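Local atomic coordinates of protein (adenylosuccinate lyase) (Thermotoga maritima, PDB entry 1C3C), a protein that catalyses two steps of purine biosynthesis as adenylosuccinate lyase, releasing fumarate from succinylated intermediates of the purine pathway. Residues A[23-28]-A[199-204]; A[45-50]-A[78-83]. All coordinates share one frame; numbering follows the deposited sequence.

Interaction 1: A[23-28]-A[199-204]; sequences LEVELA and SYLGLK
Leu-201 drives its forked end against one side of helix 15-35, where Ala-28 and Val-25 receive it. Its CG lies 3.8 Å from Ala-28 CB, and both methyls lie about as near to that CB, so the small alanine side chain sits against the branch point itself. The fork then divides its contacts: CD1 goes to Val-25, approaching CG2 at 4.2 Å with the two side chains crossing at about a right angle, while CD2 turns to Glu-24 and rests 3.9 Å from its carbonyl O. That oxygen already accepts the helical bond from Ala-28 N. With CG anti to the carbonyl carbon (chi1 -63°), the fork of Leu-201 is carried to helix 15-35. Shortened to alanine, this residue would probably leave Ala-28 CB and Val-25 CG2 without the leucine methyls that pack on them and open a gap between the two helices.

Tyr-200 meets the same helix differently, by its edge. Ala-28 O lies in the ring plane, 3.6 Å from Tyr-200 CD1, and Ala-28 CB is 4.1 Å from that same CD1. Farther along helix 15-35, Glu-35 hydrogen-bonds the tyrosine hydroxyl and Arg-31 makes a cation-pi contact with the ring. Thr-99 of helix 93-129 touches both Val-25 and Leu-201.

Just after Leu-201 the chain turns at Gly-202, whose positive phi and bond from N to Ser-199 O belong to a Schellman motif; the C-terminal turn of helix 191-200, closed by this motif, packs on the side of helix 15-35 within the lyase-family region.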
ATOM      1  N   LEU A  23      27.937  15.898  13.748  1.00 12.10           N
ATOM      2  CA  LEU A  23      29.174  16.684  13.959  1.00 13.71           C
ATOM      3  C   LEU A  23      29.773  17.165  12.648  1.00 13.51           C
ATOM      4  O   LEU A  23      30.251  18.309  12.519  1.00 12.43           O
ATOM      5  CB  LEU A  23      30.185  15.854  14.762  1.00 15.64           C
ATOM      6  CG  LEU A  23      31.516  16.533  15.051  1.00 17.55           C
ATOM      7  CD1 LEU A  23      31.354  17.821  15.806  1.00 17.16           C
ATOM      8  CD2 LEU A  23      32.390  15.793  16.046  1.00 17.48           C
ATOM      9  N   GLU A  24      29.785  16.304  11.632  1.00 13.44           N
ATOM     10  CA  GLU A  24      30.307  16.709  10.319  1.00 15.00           C
ATOM     11  C   GLU A  24      29.552  17.931   9.779  1.00 12.99           C
ATOM     12  O   GLU A  24      30.160  18.844   9.208  1.00 11.79           O
ATOM     13  CB  GLU A  24      30.080  15.623   9.278  1.00 18.66           C
ATOM     14  CG  GLU A  24      31.090  14.523   9.113  1.00 24.21           C
ATOM     15  CD  GLU A  24      30.685  13.814   7.788  1.00 27.24           C
ATOM     16  OE1 GLU A  24      29.859  12.898   7.877  1.00 27.45           O
ATOM     17  OE2 GLU A  24      31.089  14.200   6.651  1.00 28.86           O
ATOM     18  N   VAL A  25      28.218  17.880   9.880  1.00 10.50           N
ATOM     19  CA  VAL A  25      27.453  19.064   9.434  1.00 10.60           C
ATOM     20  C   VAL A  25      27.813  20.315  10.243  1.00 10.82           C
ATOM     21  O   VAL A  25      28.088  21.376   9.650  1.00 10.08           O
ATOM     22  CB  VAL A  25      25.942  18.793   9.577  1.00 10.59           C
ATOM     23  CG1 VAL A  25      25.147  20.072   9.249  1.00 11.36           C
ATOM     24  CG2 VAL A  25      25.517  17.656   8.653  1.00 10.90           C
ATOM     25  N   GLU A  26      27.818  20.182  11.574  1.00 10.20           N
ATOM     26  CA  GLU A  26      28.207  21.373  12.356  1.00 11.76           C
ATOM     27  C   GLU A  26      29.581  21.940  12.008  1.00 11.79           C
ATOM     28  O   GLU A  26      29.756  23.173  12.020  1.00 11.61           O
ATOM     29  CB  GLU A  26      28.186  20.983  13.831  1.00 12.35           C
ATOM     30  CG  GLU A  26      26.851  20.583  14.409  1.00 14.21           C
ATOM     31  CD  GLU A  26      25.885  21.690  14.687  1.00 16.90           C
ATOM     32  OE1 GLU A  26      26.107  22.875  14.363  1.00 18.42           O
ATOM     33  OE2 GLU A  26      24.842  21.345  15.278  1.00 17.63           O
ATOM     34  N   LEU A  27      30.574  21.057  11.805  1.00 11.21           N
ATOM     35  CA  LEU A  27      31.928  21.516  11.469  1.00 12.33           C
ATOM     36  C   LEU A  27      31.996  22.125  10.077  1.00 12.38           C
ATOM     37  O   LEU A  27      32.818  22.994   9.792  1.00 13.03           O
ATOM     38  CB  LEU A  27      32.960  20.386  11.591  1.00 12.84           C
ATOM     39  CG  LEU A  27      33.262  20.005  13.063  1.00 15.00           C
ATOM     40  CD1 LEU A  27      34.024  18.695  13.131  1.00 15.77           C
ATOM     41  CD2 LEU A  27      34.035  21.155  13.718  1.00 16.93           C
ATOM     42  N   ALA A  28      31.168  21.646   9.136  1.00 11.67           N
ATOM     43  CA  ALA A  28      31.098  22.294   7.825  1.00 11.18           C
ATOM     44  C   ALA A  28      30.564  23.714   7.981  1.00 11.05           C
ATOM     45  O   ALA A  28      31.004  24.651   7.298  1.00 11.08           O
ATOM     46  CB  ALA A  28      30.230  21.475   6.848  1.00 10.84           C
ATOM     47  N   SER A 199      28.735  22.612   0.174  1.00 13.83           N
ATOM     48  CA  SER A 199      29.774  22.221  -0.772  1.00 15.83           C
ATOM     49  C   SER A 199      30.890  21.409  -0.111  1.00 15.12           C
ATOM     50  O   SER A 199      31.363  20.450  -0.766  1.00 14.78           O
ATOM     51  CB  SER A 199      30.364  23.415  -1.532  1.00 19.91           C
ATOM     52  OG  SER A 199      31.257  24.118  -0.643  1.00 25.56           O
ATOM     53  N   TYR A 200      31.317  21.695   1.122  1.00 14.12           N
ATOM     54  CA  TYR A 200      32.333  20.889   1.777  1.00 14.70           C
ATOM     55  C   TYR A 200      31.830  19.452   1.987  1.00 14.93           C
ATOM     56  O   TYR A 200      32.640  18.540   2.024  1.00 16.38           O
ATOM     57  CB  TYR A 200      32.702  21.392   3.198  1.00 15.32           C
ATOM     58  CG  TYR A 200      33.122  22.837   3.268  1.00 17.03           C
ATOM     59  CD1 TYR A 200      32.647  23.653   4.305  1.00 18.23           C
ATOM     60  CD2 TYR A 200      33.964  23.380   2.319  1.00 19.29           C
ATOM     61  CE1 TYR A 200      33.029  24.988   4.357  1.00 19.96           C
ATOM     62  CE2 TYR A 200      34.366  24.724   2.375  1.00 20.97           C
ATOM     63  CZ  TYR A 200      33.897  25.489   3.398  1.00 21.46           C
ATOM     64  OH  TYR A 200      34.234  26.828   3.500  1.00 23.08           O
ATOM     65  N   LEU A 201      30.523  19.277   2.168  1.00 13.81           N
ATOM     66  CA  LEU A 201      29.939  17.953   2.382  1.00 13.51           C
ATOM     67  C   LEU A 201      29.570  17.185   1.112  1.00 14.16           C
ATOM     68  O   LEU A 201      29.056  16.042   1.186  1.00 14.44           O
ATOM     69  CB  LEU A 201      28.685  18.165   3.234  1.00 13.10           C
ATOM     70  CG  LEU A 201      28.874  18.745   4.649  1.00 13.86           C
ATOM     71  CD1 LEU A 201      27.474  18.995   5.244  1.00 13.62           C
ATOM     72  CD2 LEU A 201      29.697  17.800   5.526  1.00 14.17           C
ATOM     73  N   GLY A 202      29.767  17.826  -0.030  1.00 13.46           N
ATOM     74  CA  GLY A 202      29.457  17.148  -1.320  1.00 13.88           C
ATOM     75  C   GLY A 202      27.970  17.267  -1.648  1.00 13.62           C
ATOM     76  O   GLY A 202      27.467  16.525  -2.522  1.00 14.73           O
ATOM     77  N   LEU A 203      27.234  18.211  -1.050  1.00 12.53           N
ATOM     78  CA  LEU A 203      25.809  18.358  -1.213  1.00 12.21           C
ATOM     79  C   LEU A 203      25.485  19.718  -1.841  1.00 12.84           C
ATOM     80  O   LEU A 203      26.278  20.663  -1.812  1.00 14.50           O
ATOM     81  CB  LEU A 203      25.061  18.283   0.137  1.00 11.31           C
ATOM     82  CG  LEU A 203      25.280  16.960   0.902  1.00 12.28           C
ATOM     83  CD1 LEU A 203      24.600  17.078   2.275  1.00 12.16           C
ATOM     84  CD2 LEU A 203      24.721  15.753   0.134  1.00 12.94           C
ATOM     85  N   LYS A 204      24.288  19.842  -2.411  1.00 12.49           N
ATOM     86  CA  LYS A 204      23.828  21.131  -2.937  1.00 12.86           C
ATOM     87  C   LYS A 204      22.776  21.722  -1.993  1.00 12.01           C
ATOM     88  O   LYS A 204      22.024  20.993  -1.347  1.00 11.79           O
ATOM     89  CB  LYS A 204      23.126  20.873  -4.282  1.00 15.85           C
ATOM     90  CG  LYS A 204      24.167  20.404  -5.319  1.00 20.57           C
ATOM     91  CD  LYS A 204      23.415  20.202  -6.653  1.00 23.79           C
ATOM     92  CE  LYS A 204      22.816  18.814  -6.514  1.00 27.19           C
ATOM     93  NZ  LYS A 204      23.825  17.823  -6.024  1.00 29.75           N
TER

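Interaction 2: A[45-50]-A[78-83]; sequences ERIRNN and SMIGED
Asp-83 OD2 is gripped from two sources, Arg-46 NE at 2.8 Å and a water at 2.7 Å that donates to it. The arginine bond belongs to a bidentate salt bridge: NE holds OD2 while NH1 reaches OD1, also at 2.8 Å and almost straight, with an N-H...O angle of 175°. Both oxygens use their syn lone pairs, and the guanidinium and carboxylate planes are only 18° apart, so the groups meet edge to edge in a side-on pairing. Two bonds to two oxygens fix the rotation of the carboxylate. The arginine chain achieves this by bending at chi3 (-59°), which swings the guanidinium round to Asp-83 while the aliphatic part stays close by, CB lying 3.3 Å from OD2.

The water extends the polar link to the other end of the contact. It accepts from Asn-50 ND2 and donates a second bond to Ile-80 O, joining the last turn of helix 43-50 to the backbone carbonyl just before Gly-81. Asn-50 also packs by its CB, 3.4 Å from Met-79 O and close to Ile-80 CG2.

Beneath this polar layer the isoleucines cross obliquely, Ile-47 CD1 meeting Ile-80 CD1 at 4.1 Å. Ile-47 CG1 additionally lies 3.8 Å from Asp-83 CB, so the aspartate presents its methylene to the apolar side and its carboxylate to the arginine. Phe-87 touches both isoleucines and continues the apolar patch. Gly-81, with positive phi, leads the chain into the 3-10 segment that carries Asp-83. The whole is helix 43-50 packing against the C-terminal part of helix 68-80 and the turn after it, the paired isoleucines bordered by a salt bridge and a bridging water, at the periphery of this largely helical lyase.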
ATOM      1  N   GLU A  45      39.177  24.363  13.724  1.00 18.69           N
ATOM      2  CA  GLU A  45      40.194  23.358  14.091  1.00 20.70           C
ATOM      3  C   GLU A  45      40.087  23.005  15.563  1.00 20.00           C
ATOM      4  O   GLU A  45      40.236  21.812  15.920  1.00 20.02           O
ATOM      5  CB  GLU A  45      41.557  23.921  13.675  1.00 23.14           C
ATOM      6  CG  GLU A  45      42.702  22.944  14.023  1.00 25.61           C
ATOM      7  N   ARG A  46      39.846  24.008  16.425  1.00 18.15           N
ATOM      8  CA  ARG A  46      39.756  23.691  17.863  1.00 17.96           C
ATOM      9  C   ARG A  46      38.565  22.813  18.182  1.00 16.70           C
ATOM     10  O   ARG A  46      38.605  21.869  18.995  1.00 15.95           O
ATOM     11  CB  ARG A  46      39.664  25.001  18.692  1.00 18.96           C
ATOM     12  CG  ARG A  46      40.998  25.784  18.626  1.00 20.16           C
ATOM     13  CD  ARG A  46      40.985  26.873  19.693  1.00 21.65           C
ATOM     14  NE  ARG A  46      39.891  27.823  19.553  1.00 22.18           N
ATOM     15  CZ  ARG A  46      39.998  29.025  18.983  1.00 23.09           C
ATOM     16  NH1 ARG A  46      38.920  29.828  18.945  1.00 22.71           N
ATOM     17  NH2 ARG A  46      41.158  29.407  18.479  1.00 22.86           N
ATOM     18  N   ILE A  47      37.402  23.160  17.573  1.00 15.84           N
ATOM     19  CA  ILE A  47      36.225  22.329  17.816  1.00 16.37           C
ATOM     20  C   ILE A  47      36.440  20.905  17.320  1.00 16.73           C
ATOM     21  O   ILE A  47      36.173  19.885  17.971  1.00 16.29           O
ATOM     22  CB  ILE A  47      34.975  22.963  17.167  1.00 16.10           C
ATOM     23  CG1 ILE A  47      34.658  24.307  17.861  1.00 16.34           C
ATOM     24  CG2 ILE A  47      33.787  21.996  17.280  1.00 16.30           C
ATOM     25  CD1 ILE A  47      33.437  24.995  17.248  1.00 15.97           C
ATOM     26  N   ARG A  48      37.044  20.776  16.131  1.00 17.25           N
ATOM     27  CA  ARG A  48      37.422  19.478  15.582  1.00 20.64           C
ATOM     28  C   ARG A  48      38.308  18.671  16.541  1.00 21.10           C
ATOM     29  O   ARG A  48      38.074  17.453  16.731  1.00 19.90           O
ATOM     30  CB  ARG A  48      38.131  19.650  14.229  1.00 23.22           C
ATOM     31  CG  ARG A  48      38.404  18.261  13.617  1.00 27.42           C
ATOM     32  CD  ARG A  48      38.907  18.352  12.188  1.00 31.44           C
ATOM     33  NE  ARG A  48      37.871  18.835  11.275  1.00 34.87           N
ATOM     34  CZ  ARG A  48      37.910  20.021  10.666  1.00 36.06           C
ATOM     35  NH1 ARG A  48      38.926  20.862  10.855  1.00 37.50           N
ATOM     36  NH2 ARG A  48      36.914  20.337   9.849  1.00 36.28           N
ATOM     37  N   ASN A  49      39.241  19.356  17.206  1.00 21.19           N
ATOM     38  CA  ASN A  49      40.147  18.683  18.147  1.00 22.08           C
ATOM     39  C   ASN A  49      39.403  18.232  19.386  1.00 21.73           C
ATOM     40  O   ASN A  49      39.790  17.218  19.987  1.00 22.65           O
ATOM     41  CB  ASN A  49      41.307  19.622  18.530  1.00 23.98           C
ATOM     42  CG  ASN A  49      42.327  19.813  17.421  1.00 26.40           C
ATOM     43  OD1 ASN A  49      42.473  18.914  16.578  1.00 27.89           O
ATOM     44  ND2 ASN A  49      43.024  20.932  17.389  1.00 27.03           N
ATOM     45  N   ASN A  50      38.401  18.971  19.848  1.00 19.77           N
ATOM     46  CA  ASN A  50      37.799  18.790  21.158  1.00 21.19           C
ATOM     47  C   ASN A  50      36.494  17.985  21.096  1.00 21.16           C
ATOM     48  O   ASN A  50      36.032  17.366  22.053  1.00 20.57           O
ATOM     49  CB  ASN A  50      37.478  20.176  21.752  1.00 22.17           C
ATOM     50  CG  ASN A  50      38.710  20.910  22.283  1.00 24.71           C
ATOM     51  OD1 ASN A  50      39.441  20.238  22.995  1.00 24.24           O
ATOM     52  ND2 ASN A  50      38.794  22.224  22.013  1.00 26.45           N
ATOM     53  N   SER A  78      29.908  21.271  26.106  1.00 24.95           N
ATOM     54  CA  SER A  78      30.609  20.975  27.332  1.00 26.17           C
ATOM     55  C   SER A  78      32.053  20.556  27.087  1.00 25.61           C
ATOM     56  O   SER A  78      32.847  20.458  28.036  1.00 27.18           O
ATOM     57  CB  SER A  78      29.871  19.896  28.142  1.00 27.04           C
ATOM     58  OG  SER A  78      30.131  18.590  27.639  1.00 27.83           O
ATOM     59  N   MET A  79      32.435  20.265  25.853  1.00 22.84           N
ATOM     60  CA  MET A  79      33.777  19.871  25.493  1.00 21.46           C
ATOM     61  C   MET A  79      34.585  20.969  24.801  1.00 20.66           C
ATOM     62  O   MET A  79      35.798  20.818  24.620  1.00 19.75           O
ATOM     63  CB  MET A  79      33.706  18.686  24.508  1.00 21.05           C
ATOM     64  CG  MET A  79      32.983  17.439  25.009  1.00 18.49           C
ATOM     65  SD  MET A  79      32.831  16.152  23.640  1.00 12.57           S
ATOM     66  CE  MET A  79      31.361  15.368  24.285  1.00 18.67           C
ATOM     67  N   ILE A  80      33.911  22.031  24.319  1.00 19.81           N
ATOM     68  CA  ILE A  80      34.614  22.954  23.425  1.00 19.66           C
ATOM     69  C   ILE A  80      34.820  24.337  24.024  1.00 20.63           C
ATOM     70  O   ILE A  80      35.322  25.203  23.285  1.00 19.83           O
ATOM     71  CB  ILE A  80      33.904  23.071  22.039  1.00 19.23           C
ATOM     72  CG1 ILE A  80      32.462  23.601  22.184  1.00 18.73           C
ATOM     73  CG2 ILE A  80      33.896  21.685  21.373  1.00 18.36           C
ATOM     74  CD1 ILE A  80      31.829  23.894  20.812  1.00 18.52           C
ATOM     75  N   GLY A  81      34.501  24.546  25.287  1.00 22.11           N
ATOM     76  CA  GLY A  81      34.887  25.818  25.935  1.00 24.07           C
ATOM     77  C   GLY A  81      34.189  27.027  25.304  1.00 24.92           C
ATOM     78  O   GLY A  81      33.016  26.949  24.922  1.00 24.14           O
ATOM     79  N   GLU A  82      34.904  28.136  25.143  1.00 25.57           N
ATOM     80  CA  GLU A  82      34.292  29.387  24.670  1.00 28.19           C
ATOM     81  C   GLU A  82      33.931  29.332  23.188  1.00 25.20           C
ATOM     82  O   GLU A  82      33.186  30.172  22.669  1.00 24.43           O
ATOM     83  CB  GLU A  82      35.232  30.584  24.850  1.00 33.28           C
ATOM     84  CG  GLU A  82      35.735  30.769  26.266  1.00 39.55           C
ATOM     85  CD  GLU A  82      34.791  31.474  27.204  1.00 44.09           C
ATOM     86  OE1 GLU A  82      33.556  31.447  27.017  1.00 45.84           O
ATOM     87  OE2 GLU A  82      35.289  32.101  28.183  1.00 46.55           O
ATOM     88  N   ASP A  83      34.448  28.316  22.472  1.00 21.51           N
ATOM     89  CA  ASP A  83      34.021  28.126  21.097  1.00 20.74           C
ATOM     90  C   ASP A  83      32.549  27.696  20.983  1.00 19.35           C
ATOM     91  O   ASP A  83      32.029  27.698  19.858  1.00 18.48           O
ATOM     92  CB  ASP A  83      34.913  27.120  20.377  1.00 21.53           C
ATOM     93  CG  ASP A  83      36.291  27.698  20.088  1.00 23.43           C
ATOM     94  OD1 ASP A  83      36.425  28.918  19.905  1.00 25.33           O
ATOM     95  OD2 ASP A  83      37.264  26.916  20.011  1.00 23.70           O
TER
HETATM   96  O   HOH W   1      36.918  24.440  21.070  1.00 26.43           O

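From the N terminus, helix 15-35 supplies the first side of interaction 1 and is followed by helix 43-50, the first side of interaction 2. The chain next runs through helix 55-65 and helix 68-80, at whose C-terminal part interaction 2 closes a short loop, its nearest ends 28 residues apart. Interaction 1 closes much later, its nearest ends 171 residues apart, when helix 191-200 returns to helix 15-35; the smaller loop therefore lies wholly within the larger. Their centres are about 18 Å apart, yet they touch directly: Leu-27 CD2 packs 3.7 Å from Ile-47 CG2. Helix 15-35 and helix 43-50 thus connect the two contacts at one end of the elongated subunit.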